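Local coordinates for protein MucR Phosphodiesterase (PDB 5M1T) that is an EAL-domain barrel protein that holds the ligand C2E beside magnesium ions in its pocket, at residues 204-210 with 238-244; 46-50 with 99-104; 173-177 with 199-203. All coordinates share one frame; numbering follows the deposited sequence.

Contact 1 (204-210 with 238-244); sequences SELKIDR and LKIVAEG. With MG (magnesium ion), chain E; C2E (9,9'-[(2R,3R,3aS,5S,7aR,9R,10R,10aS,12S,14aR)-3,5,10,12-tetrahydroxy-5,12-dioxidooctahydro-2H,7H-difuro[3,2-d:3',2'-j][1,3,7,9,2,8]tetraoxadiphosphacyclododecine-2,9-diyl]bis(2-amino-1,9-dihydro-6H-purin-6-one)), chain C.
Two adjacent parallel strands of the EAL barrel pair here, with Leu206 beside Ile240 and Lys207 beside Val241. Leu206 uses both its backbone polar atoms: its N donates to Lys239 O over 2.9 Å, and its O accepts a nearly straight bond (169°) from Val241 N. Ile208 N carries the ladder on to Val241 O at 2.8 Å. Branched and aliphatic side chains suit this face, where helix 220-236 covers Ile208: Ile208 CD1 lies 3.6 Å from Ile240 CG2, and Ile240 CD1 rests on Leu206 CB. On the other face Lys207 runs alongside Val241, its CE 3.9 Å from Val241 CG1, and carries its NZ to salt bridges with Glu65 and Glu156. Helices between the strands make this a beta-alpha-beta crossover, and the strand ends reach the metal site. The extended Glu243 chain, its CG roughly anti to the backbone N (chi1 157°), delivers OE1 and OE2 each 2.5 Å from one magnesium ion, which Asp186, Asp187, a water and the C2E phosphate oxygen O1P also bind. Arg210, long and cationic, sets NH1 3.2 Å from C2E O1P, with one guanidinium face under C2E O4'; its backbone N gives a weak bond to Glu243 OE1. Glycine suits position 244, where at positive phi a CB would be jammed against Glu243 O and Arg210 CB.

Contact 2 (46-50 with 99-104); sequences LVLHY and WVLDEA
Leu48 of strand 46-55 meets Glu103 and its helical neighbours where helix 93-113 lies over the EAL barrel, the strand and helix segments crossing at -53° with their axes 9.4 Å apart. Glu103 has an aliphatic stem for this apolar seam and a charged end for the water beside it. Its CB sits above one face of the Trp99 indole, toward the rim, and 4.1 Å from Leu48 CD1. The next atom, CG, approaches Leu48 CD1 to 3.8 Å and also borders Tyr50 OH. There the chain bends (chi2 73°), turning the carboxylate from the leucine toward the waters; OE1 is hydrogen-bonded to a residue close by in the chain, and OE2 forms a salt bridge with Arg106.

Leu48 and Glu103 run antiparallel alongside each other, and the two leucine methyls part to different helix residues. CD1 also packs on Ala104 CB, whose smallness lets the strand side chain come close to the helix, while CD2 crosses to Val100 CG2 at 4.1 Å. Val100 in turn touches the bound C2E. Trp99 swings out opposite its backbone N (chi1 178°) and projects its six-membered ring to the strand, where CH2 comes within 3.1 Å of Leu46 O, met obliquely. Water links the polar groups: one molecule accepts from Leu48 N at 2.9 Å and donates weakly to Glu103 OE2. A second accepts from Tyr50 OH, lying in the plane of the phenol ring, and donates to Glu103 OE2, each bond being 2.7 Å.

Contact 3 (173-177 with 199-203); sequences LEQLS and KRLPA
Pro202 points its ring at helix 166-178 and is met there by Leu173, Glu174 and Ser177, residues whose i, i+1 and i+4 spacing brings them to one side of the helix. The three share the ring between them. Leu173 offers its CB, 4.0 Å from Pro202 CD, at the root of a side chain that then runs on to cross Leu201 obliquely, the methyls Leu173 CD1 and Leu201 CD2 being 4.1 Å apart. Glu174 also crosses the proline at a slant: a bend at chi2 (-57°) folds the chain back so that its carboxylate borders the ring, with OE1 3.7 Å from Pro202 CG. Ser177 comes nearest at Pro202 CB, which its OG, trans to the main-chain nitrogen (chi1 178°), approaches to 3.6 Å. The contacts with the proline are van der Waals in kind, which suits a compact, rigid ring packed beside a helix whose own polar backbone is engaged: Leu173 O, near Pro202 CG, accepts from Ser177 N at 2.8 Å. Leu173 further touches Ile183 of strand 182-188, in the sheet that the helix covers. Proline also suits the bend in the chain, for its ring restricts phi: Pro202 is the centre of an inverse gamma turn, closed by the weak Ala203 N to Leu201 O bond, and its ring packs on helix 166-178 as the chain passes from helix 195-200 toward strand 205-208 of the EAL barrel.

In the fold
All three contacts belong to one EAL domain, but only contacts 1 and 2 reach its bound C2E. They share the sheet on opposite sides of the chain's centre, 22 Å apart between centres, and approach the ligand from different elements: contact 1 supplies Arg210, Glu243 and Gly244 at or just past its strand ends, contact 2 Val100 from its helix, with a side chain about 11 Å from a magnesium ion. Contact 3 is more remote, with the Leu173 side chain about 13 Å from a magnesium ion. It nevertheless leads directly into contact 1, because Ala203 immediately precedes segment 204-210, and Leu238 CD2 packs on Ala203 O at 3.1 Å. Contacts 2 and 3 do not touch, their nearest atoms being about 8 Å apart.

Contact 1 (204-210 with 238-244)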
loop_
_atom_site.group_PDB
_atom_site.type_symbol
_atom_site.label_atom_id
_atom_site.label_comp_id
_atom_site.label_asym_id
_atom_site.label_seq_id
_atom_site.Cartn_x
_atom_site.Cartn_y
_atom_site.Cartn_z
ATOM N N SER A 204 -10.853 -5.014 15.559
ATOM C CA SER A 204 -11.168 -5.532 16.866
ATOM C C SER A 204 -11.387 -4.411 17.826
ATOM O O SER A 204 -12.030 -4.593 18.823
ATOM C CB SER A 204 -9.995 -6.365 17.381
ATOM O OG SER A 204 -10.117 -7.661 16.876
ATOM N N GLU A 205 -10.807 -3.247 17.534
ATOM C CA GLU A 205 -10.948 -2.087 18.424
ATOM C C GLU A 205 -10.913 -0.748 17.677
ATOM O O GLU A 205 -10.298 -0.630 16.618
ATOM C CB GLU A 205 -9.883 -2.120 19.533
ATOM C CG GLU A 205 -8.490 -1.884 19.056
ATOM C CD GLU A 205 -7.423 -1.741 20.160
ATOM O OE1 GLU A 205 -7.469 -2.451 21.215
ATOM O OE2 GLU A 205 -6.498 -0.907 19.924
ATOM N N LEU A 206 -11.626 0.231 18.232
ATOM C CA LEU A 206 -11.454 1.603 17.847
ATOM C C LEU A 206 -10.755 2.345 18.965
ATOM O O LEU A 206 -11.033 2.095 20.147
ATOM C CB LEU A 206 -12.781 2.266 17.555
ATOM C CG LEU A 206 -13.782 1.550 16.662
ATOM C CD1 LEU A 206 -15.015 2.420 16.623
ATOM C CD2 LEU A 206 -13.243 1.309 15.251
ATOM N N LYS A 207 -9.876 3.277 18.571
ATOM C CA LYS A 207 -9.176 4.154 19.529
ATOM C C LYS A 207 -9.643 5.599 19.354
ATOM O O LYS A 207 -9.308 6.259 18.368
ATOM C CB LYS A 207 -7.667 4.089 19.370
ATOM C CG LYS A 207 -7.135 2.680 19.320
ATOM C CD LYS A 207 -5.632 2.631 19.464
ATOM C CE LYS A 207 -5.190 2.564 20.918
ATOM N NZ LYS A 207 -3.700 2.854 21.027
ATOM N N ILE A 208 -10.373 6.099 20.343
ATOM C CA ILE A 208 -10.852 7.462 20.273
ATOM C C ILE A 208 -9.680 8.443 20.260
ATOM O O ILE A 208 -8.783 8.341 21.122
ATOM C CB ILE A 208 -11.749 7.829 21.465
ATOM C CG1 ILE A 208 -12.933 6.867 21.574
ATOM C CG2 ILE A 208 -12.229 9.247 21.279
ATOM C CD1 ILE A 208 -13.571 6.875 22.938
ATOM N N ASP A 209 -9.690 9.399 19.325
ATOM C CA ASP A 209 -8.538 10.294 19.209
ATOM C C ASP A 209 -8.417 11.150 20.455
ATOM O O ASP A 209 -9.436 11.638 20.981
ATOM C CB ASP A 209 -8.630 11.209 18.017
ATOM C CG ASP A 209 -7.368 12.051 17.852
ATOM O OD1 ASP A 209 -6.291 11.480 17.599
ATOM O OD2 ASP A 209 -7.443 13.283 18.034
ATOM N N ARG A 210 -7.185 11.325 20.919
ATOM C CA ARG A 210 -6.917 12.081 22.128
ATOM C C ARG A 210 -7.450 13.487 22.065
ATOM O O ARG A 210 -7.737 14.059 23.101
ATOM C CB ARG A 210 -5.426 12.142 22.438
ATOM C CG ARG A 210 -4.560 12.853 21.400
ATOM C CD ARG A 210 -3.106 12.844 21.889
ATOM N NE ARG A 210 -2.042 13.230 20.963
ATOM C CZ ARG A 210 -1.755 12.646 19.786
ATOM N NH1 ARG A 210 -2.532 11.678 19.246
ATOM N NH2 ARG A 210 -0.679 13.072 19.099
ATOM N N LEU A 238 -16.892 -3.827 18.804
ATOM C CA LEU A 238 -15.506 -3.462 18.822
ATOM C C LEU A 238 -15.169 -2.927 20.219
ATOM O O LEU A 238 -15.939 -2.134 20.801
ATOM C CB LEU A 238 -15.237 -2.394 17.761
ATOM C CG LEU A 238 -15.569 -2.810 16.340
ATOM C CD1 LEU A 238 -15.613 -1.604 15.426
ATOM C CD2 LEU A 238 -14.597 -3.858 15.809
ATOM N N LYS A 239 -14.041 -3.368 20.756
ATOM C CA LYS A 239 -13.536 -2.775 21.971
ATOM C C LYS A 239 -13.225 -1.298 21.707
ATOM O O LYS A 239 -12.734 -0.942 20.625
ATOM C CB LYS A 239 -12.249 -3.482 22.435
ATOM C CG LYS A 239 -12.399 -4.945 22.809
ATOM C CD LYS A 239 -13.405 -5.106 23.929
ATOM C CE LYS A 239 -13.259 -6.433 24.679
ATOM N NZ LYS A 239 -14.520 -6.678 25.466
ATOM N N ILE A 240 -13.478 -0.460 22.706
ATOM C CA ILE A 240 -13.133 0.955 22.629
ATOM C C ILE A 240 -11.969 1.344 23.578
ATOM O O ILE A 240 -11.996 1.034 24.773
ATOM C CB ILE A 240 -14.362 1.816 22.967
ATOM C CG1 ILE A 240 -15.479 1.523 21.983
ATOM C CG2 ILE A 240 -14.026 3.295 22.919
ATOM C CD1 ILE A 240 -15.080 1.755 20.543
ATOM N N VAL A 241 -10.953 2.004 23.027
ATOM C CA VAL A 241 -9.858 2.510 23.820
ATOM C C VAL A 241 -9.962 4.021 23.847
ATOM O O VAL A 241 -10.026 4.681 22.773
ATOM C CB VAL A 241 -8.493 2.125 23.211
ATOM C CG1 VAL A 241 -7.357 2.582 24.117
ATOM C CG2 VAL A 241 -8.376 0.631 22.983
ATOM N N ALA A 242 -9.948 4.592 25.046
ATOM C CA ALA A 242 -9.853 6.043 25.153
ATOM C C ALA A 242 -8.397 6.397 25.312
ATOM O O ALA A 242 -7.715 5.844 26.164
ATOM C CB ALA A 242 -10.648 6.584 26.314
ATOM N N GLU A 243 -7.934 7.337 24.513
ATOM C CA GLU A 243 -6.521 7.716 24.463
ATOM C C GLU A 243 -6.366 9.174 24.908
ATOM O O GLU A 243 -7.234 9.985 24.672
ATOM C CB GLU A 243 -6.006 7.435 23.037
ATOM C CG GLU A 243 -4.803 8.199 22.584
ATOM C CD GLU A 243 -4.554 8.010 21.088
ATOM O OE1 GLU A 243 -4.761 9.002 20.297
ATOM O OE2 GLU A 243 -4.199 6.863 20.727
ATOM N N GLY A 244 -5.276 9.500 25.595
ATOM C CA GLY A 244 -5.037 10.859 26.062
ATOM C C GLY A 244 -5.629 11.161 27.437
ATOM O O GLY A 244 -5.877 12.320 27.758
HETATM MG MG MG E . -4.287 7.559 18.317
HETATM P P1 C2E C . -0.766 7.942 18.061
HETATM O O2P C2E C . -0.827 6.617 17.353
HETATM O O1P C2E C . -2.104 8.618 18.281
HETATM O "O5'" C2E C . -0.041 7.694 19.460
HETATM C "C5'" C2E C . -0.523 8.294 20.642
HETATM C "C4'" C2E C . 0.161 9.617 20.900
HETATM O "O4'" C2E C . -0.507 10.262 22.001
HETATM C "C3'" C2E C . 1.611 9.451 21.321
HETATM O "O3'" C2E C . 2.353 10.580 20.860
HETATM C "C2'" C2E C . 1.561 9.483 22.833
HETATM O "O2'" C2E C . 2.784 9.914 23.430
HETATM C "C1'" C2E C . 0.457 10.512 23.026
HETATM N N9 C2E C . -0.210 10.434 24.325
HETATM C C8 C2E C . -0.584 9.323 24.979
HETATM N N7 C2E C . -1.182 9.650 26.146
HETATM C C5 C2E C . -1.204 10.987 26.230
HETATM C C6 C2E C . -1.692 11.976 27.197
HETATM O O6 C2E C . -2.263 11.598 28.245
HETATM N N1 C2E C . -1.507 13.272 26.900
HETATM C C2 C2E C . -0.892 13.679 25.766
HETATM N N2 C2E C . -0.728 15.000 25.525
HETATM N N3 C2E C . -0.433 12.824 24.835
HETATM C C4 C2E C . -0.557 11.497 25.026
HETATM P P11 C2E C . 3.768 10.383 20.123
HETATM O O21 C2E C . 4.551 9.309 20.861
HETATM O O11 C2E C . 4.507 11.678 20.154
HETATM O O5A C2E C . 3.455 9.889 18.635
HETATM C C5A C2E C . 2.678 10.735 17.782
HETATM C C4A C2E C . 2.233 9.957 16.563
HETATM O O4A C2E C . 3.357 9.443 15.855
HETATM C C3A C2E C . 1.443 8.722 16.909
HETATM O O3A C2E C . 0.088 9.009 17.205
HETATM C C2A C2E C . 1.602 7.875 15.674
HETATM O O2A C2E C . 0.722 8.290 14.639
HETATM C C1A C2E C . 3.009 8.198 15.239
HETATM N N91 C2E C . 3.941 7.108 15.647
HETATM C C81 C2E C . 4.560 6.921 16.831
HETATM N N71 C2E C . 5.358 5.820 16.788
HETATM C C51 C2E C . 5.238 5.303 15.553
HETATM C C61 C2E C . 5.786 4.147 14.822
HETATM O O61 C2E C . 6.571 3.357 15.389
HETATM N N11 C2E C . 5.402 3.970 13.546
HETATM C C21 C2E C . 4.537 4.811 12.937
HETATM N N21 C2E C . 4.188 4.586 11.658
HETATM N N31 C2E C . 3.992 5.889 13.539
HETATM C C41 C2E C . 4.304 6.153 14.821
HETATM O O HOH W 1 -4.576 9.751 18.224
#

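Contact 2 (46-50 with 99-104)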
loop_
_atom_site.group_PDB
_atom_site.type_symbol
_atom_site.label_atom_id
_atom_site.label_comp_id
_atom_site.label_asym_id
_atom_site.label_seq_id
_atom_site.Cartn_x
_atom_site.Cartn_y
_atom_site.Cartn_z
ATOM N N LEU A 46 17.563 5.465 17.421
ATOM C CA LEU A 46 16.125 5.188 17.486
ATOM C C LEU A 46 15.788 4.151 18.540
ATOM O O LEU A 46 16.384 3.074 18.586
ATOM C CB LEU A 46 15.547 4.786 16.121
ATOM C CG LEU A 46 15.586 5.828 15.007
ATOM C CD1 LEU A 46 14.786 5.377 13.779
ATOM C CD2 LEU A 46 15.098 7.181 15.490
ATOM N N VAL A 47 14.809 4.484 19.389
ATOM C CA VAL A 47 14.389 3.613 20.487
ATOM C C VAL A 47 12.872 3.528 20.572
ATOM O O VAL A 47 12.176 4.461 20.170
ATOM C CB VAL A 47 14.935 4.133 21.835
ATOM C CG1 VAL A 47 16.443 4.155 21.813
ATOM C CG2 VAL A 47 14.410 5.530 22.151
ATOM N N LEU A 48 12.346 2.433 21.109
ATOM C CA LEU A 48 10.913 2.343 21.375
ATOM C C LEU A 48 10.581 2.658 22.810
ATOM O O LEU A 48 11.212 2.143 23.742
ATOM C CB LEU A 48 10.362 0.967 21.057
ATOM C CG LEU A 48 10.213 0.614 19.605
ATOM C CD1 LEU A 48 9.516 -0.740 19.489
ATOM C CD2 LEU A 48 9.400 1.674 18.889
ATOM N N HIS A 49 9.570 3.506 22.981
ATOM C CA HIS A 49 8.914 3.636 24.269
ATOM C C HIS A 49 7.560 2.941 24.162
ATOM O O HIS A 49 7.029 2.735 23.068
ATOM C CB HIS A 49 8.786 5.097 24.647
ATOM C CG HIS A 49 10.088 5.711 25.062
ATOM N ND1 HIS A 49 10.172 6.888 25.775
ATOM C CD2 HIS A 49 11.362 5.293 24.878
ATOM C CE1 HIS A 49 11.441 7.189 25.979
ATOM N NE2 HIS A 49 12.184 6.232 25.452
ATOM N N TYR A 50 7.031 2.539 25.301
ATOM C CA TYR A 50 5.846 1.738 25.360
ATOM C C TYR A 50 4.899 2.419 26.314
ATOM O O TYR A 50 5.302 2.806 27.414
ATOM C CB TYR A 50 6.192 0.325 25.848
ATOM C CG TYR A 50 7.200 -0.367 24.953
ATOM C CD1 TYR A 50 6.803 -1.018 23.819
ATOM C CD2 TYR A 50 8.540 -0.338 25.242
ATOM C CE1 TYR A 50 7.718 -1.623 22.968
ATOM C CE2 TYR A 50 9.472 -0.937 24.400
ATOM C CZ TYR A 50 9.061 -1.576 23.265
ATOM O OH TYR A 50 9.993 -2.190 22.457
ATOM N N TRP A 99 12.412 -1.951 11.570
ATOM C CA TRP A 99 13.132 -1.976 12.831
ATOM C C TRP A 99 12.145 -1.905 14.008
ATOM O O TRP A 99 12.253 -2.643 14.976
ATOM C CB TRP A 99 14.164 -0.854 12.917
ATOM C CG TRP A 99 14.829 -0.903 14.233
ATOM C CD1 TRP A 99 15.856 -1.701 14.581
ATOM C CD2 TRP A 99 14.444 -0.198 15.413
ATOM N NE1 TRP A 99 16.163 -1.524 15.897
ATOM C CE2 TRP A 99 15.324 -0.592 16.432
ATOM C CE3 TRP A 99 13.462 0.750 15.695
ATOM C CZ2 TRP A 99 15.247 -0.087 17.730
ATOM C CZ3 TRP A 99 13.376 1.257 16.972
ATOM C CH2 TRP A 99 14.258 0.830 17.984
ATOM N N VAL A 100 11.156 -1.037 13.892
ATOM C CA VAL A 100 10.114 -0.933 14.923
ATOM C C VAL A 100 9.378 -2.257 15.139
ATOM O O VAL A 100 9.254 -2.733 16.266
ATOM C CB VAL A 100 9.117 0.177 14.561
ATOM C CG1 VAL A 100 7.822 0.018 15.330
ATOM C CG2 VAL A 100 9.740 1.539 14.814
ATOM N N LEU A 101 8.908 -2.861 14.059
ATOM C CA LEU A 101 8.191 -4.130 14.128
ATOM C C LEU A 101 9.052 -5.247 14.737
ATOM O O LEU A 101 8.584 -5.986 15.593
ATOM C CB LEU A 101 7.737 -4.532 12.725
ATOM C CG LEU A 101 6.868 -5.782 12.569
ATOM C CD1 LEU A 101 5.610 -5.760 13.419
ATOM C CD2 LEU A 101 6.520 -5.889 11.098
ATOM N N ASP A 102 10.300 -5.356 14.280
ATOM C CA ASP A 102 11.260 -6.329 14.826
ATOM C C ASP A 102 11.455 -6.197 16.345
ATOM O O ASP A 102 11.289 -7.144 17.060
ATOM C CB ASP A 102 12.625 -6.140 14.174
ATOM C CG ASP A 102 13.635 -7.134 14.664
ATOM O OD1 ASP A 102 13.416 -8.344 14.441
ATOM O OD2 ASP A 102 14.637 -6.722 15.291
ATOM N N GLU A 103 11.800 -5.000 16.794
ATOM C CA GLU A 103 12.036 -4.706 18.205
ATOM C C GLU A 103 10.783 -4.875 19.062
ATOM O O GLU A 103 10.865 -5.275 20.216
ATOM C CB GLU A 103 12.558 -3.261 18.350
ATOM C CG GLU A 103 12.735 -2.782 19.775
ATOM C CD GLU A 103 13.937 -3.392 20.504
ATOM O OE1 GLU A 103 14.705 -4.187 19.922
ATOM O OE2 GLU A 103 14.102 -3.077 21.694
ATOM N N ALA A 104 9.623 -4.544 18.512
ATOM C CA ALA A 104 8.373 -4.713 19.238
ATOM C C ALA A 104 8.095 -6.207 19.409
ATOM O O ALA A 104 7.626 -6.668 20.447
ATOM C CB ALA A 104 7.239 -4.055 18.473
HETATM O O HOH W 2 14.188 0.284 21.517
HETATM O O HOH W 3 12.398 -2.450 23.699
#

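Contact 3 (173-177 with 199-203)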
loop_
_atom_site.group_PDB
_atom_site.type_symbol
_atom_site.label_atom_id
_atom_site.label_comp_id
_atom_site.label_asym_id
_atom_site.label_seq_id
_atom_site.Cartn_x
_atom_site.Cartn_y
_atom_site.Cartn_z
ATOM N N LEU A 173 -6.419 -6.018 5.383
ATOM C CA LEU A 173 -6.745 -6.327 6.768
ATOM C C LEU A 173 -7.283 -7.768 6.949
ATOM O O LEU A 173 -6.975 -8.415 7.941
ATOM C CB LEU A 173 -7.713 -5.284 7.343
ATOM C CG LEU A 173 -7.147 -3.880 7.493
ATOM C CD1 LEU A 173 -8.223 -2.912 7.932
ATOM C CD2 LEU A 173 -5.995 -3.809 8.467
ATOM N N GLU A 174 -8.065 -8.262 5.995
ATOM C CA GLU A 174 -8.521 -9.646 6.040
ATOM C C GLU A 174 -7.340 -10.628 6.095
ATOM O O GLU A 174 -7.348 -11.554 6.898
ATOM C CB GLU A 174 -9.439 -9.996 4.847
ATOM C CG GLU A 174 -10.876 -9.462 4.921
ATOM C CD GLU A 174 -11.662 -9.906 6.164
ATOM O OE1 GLU A 174 -11.140 -10.726 6.971
ATOM O OE2 GLU A 174 -12.818 -9.415 6.362
ATOM N N GLN A 175 -6.318 -10.416 5.267
ATOM C CA GLN A 175 -5.131 -11.261 5.336
ATOM C C GLN A 175 -4.515 -11.232 6.739
ATOM O O GLN A 175 -4.304 -12.274 7.341
ATOM C CB GLN A 175 -4.063 -10.820 4.342
ATOM C CG GLN A 175 -4.350 -11.151 2.897
ATOM C CD GLN A 175 -3.292 -10.565 1.995
ATOM O OE1 GLN A 175 -3.431 -9.450 1.503
ATOM N NE2 GLN A 175 -2.202 -11.289 1.823
ATOM N N LEU A 176 -4.242 -10.026 7.244
ATOM C CA LEU A 176 -3.657 -9.855 8.564
ATOM C C LEU A 176 -4.494 -10.517 9.667
ATOM O O LEU A 176 -3.954 -11.159 10.568
ATOM C CB LEU A 176 -3.482 -8.381 8.865
ATOM C CG LEU A 176 -2.468 -7.638 8.005
ATOM C CD1 LEU A 176 -2.560 -6.140 8.227
ATOM C CD2 LEU A 176 -1.059 -8.097 8.301
ATOM N N SER A 177 -5.812 -10.400 9.574
ATOM C CA SER A 177 -6.728 -10.950 10.579
ATOM C C SER A 177 -6.797 -12.487 10.519
ATOM O O SER A 177 -6.930 -13.148 11.532
ATOM C CB SER A 177 -8.122 -10.358 10.369
ATOM O OG SER A 177 -9.003 -10.914 11.282
ATOM N N LYS A 199 -18.259 -1.904 9.525
ATOM C CA LYS A 199 -18.725 -3.219 9.983
ATOM C C LYS A 199 -17.971 -4.359 9.243
ATOM O O LYS A 199 -17.608 -5.378 9.840
ATOM C CB LYS A 199 -20.252 -3.298 9.798
ATOM C CG LYS A 199 -20.928 -4.609 10.160
ATOM C CD LYS A 199 -20.664 -5.002 11.600
ATOM C CE LYS A 199 -20.952 -6.489 11.824
ATOM N NZ LYS A 199 -20.383 -6.924 13.126
ATOM N N ARG A 200 -17.706 -4.171 7.958
ATOM C CA ARG A 200 -17.041 -5.204 7.175
ATOM C C ARG A 200 -15.588 -5.425 7.538
ATOM O O ARG A 200 -15.124 -6.529 7.419
ATOM C CB ARG A 200 -17.116 -4.896 5.675
ATOM C CG ARG A 200 -18.460 -5.257 5.090
ATOM C CD ARG A 200 -18.397 -5.575 3.608
ATOM N NE ARG A 200 -19.762 -5.505 3.063
ATOM C CZ ARG A 200 -20.081 -5.121 1.825
ATOM N NH1 ARG A 200 -19.130 -4.749 0.951
ATOM N NH2 ARG A 200 -21.371 -5.102 1.480
ATOM N N LEU A 201 -14.884 -4.378 7.949
ATOM C CA LEU A 201 -13.491 -4.506 8.319
ATOM C C LEU A 201 -13.343 -5.414 9.543
ATOM O O LEU A 201 -14.121 -5.332 10.485
ATOM C CB LEU A 201 -12.857 -3.127 8.593
ATOM C CG LEU A 201 -12.766 -2.141 7.421
ATOM C CD1 LEU A 201 -12.176 -0.813 7.861
ATOM C CD2 LEU A 201 -11.966 -2.694 6.261
ATOM N N PRO A 202 -12.333 -6.287 9.532
ATOM C CA PRO A 202 -12.076 -7.195 10.668
ATOM C C PRO A 202 -11.262 -6.500 11.755
ATOM O O PRO A 202 -10.238 -7.027 12.212
ATOM C CB PRO A 202 -11.263 -8.336 10.035
ATOM C CG PRO A 202 -10.547 -7.680 8.902
ATOM C CD PRO A 202 -11.369 -6.486 8.440
ATOM N N ALA A 203 -11.714 -5.307 12.142
ATOM C CA ALA A 203 -11.114 -4.590 13.223
ATOM C C ALA A 203 -11.606 -5.210 14.499
ATOM O O ALA A 203 -12.621 -5.858 14.518
ATOM C CB ALA A 203 -11.502 -3.122 13.166
#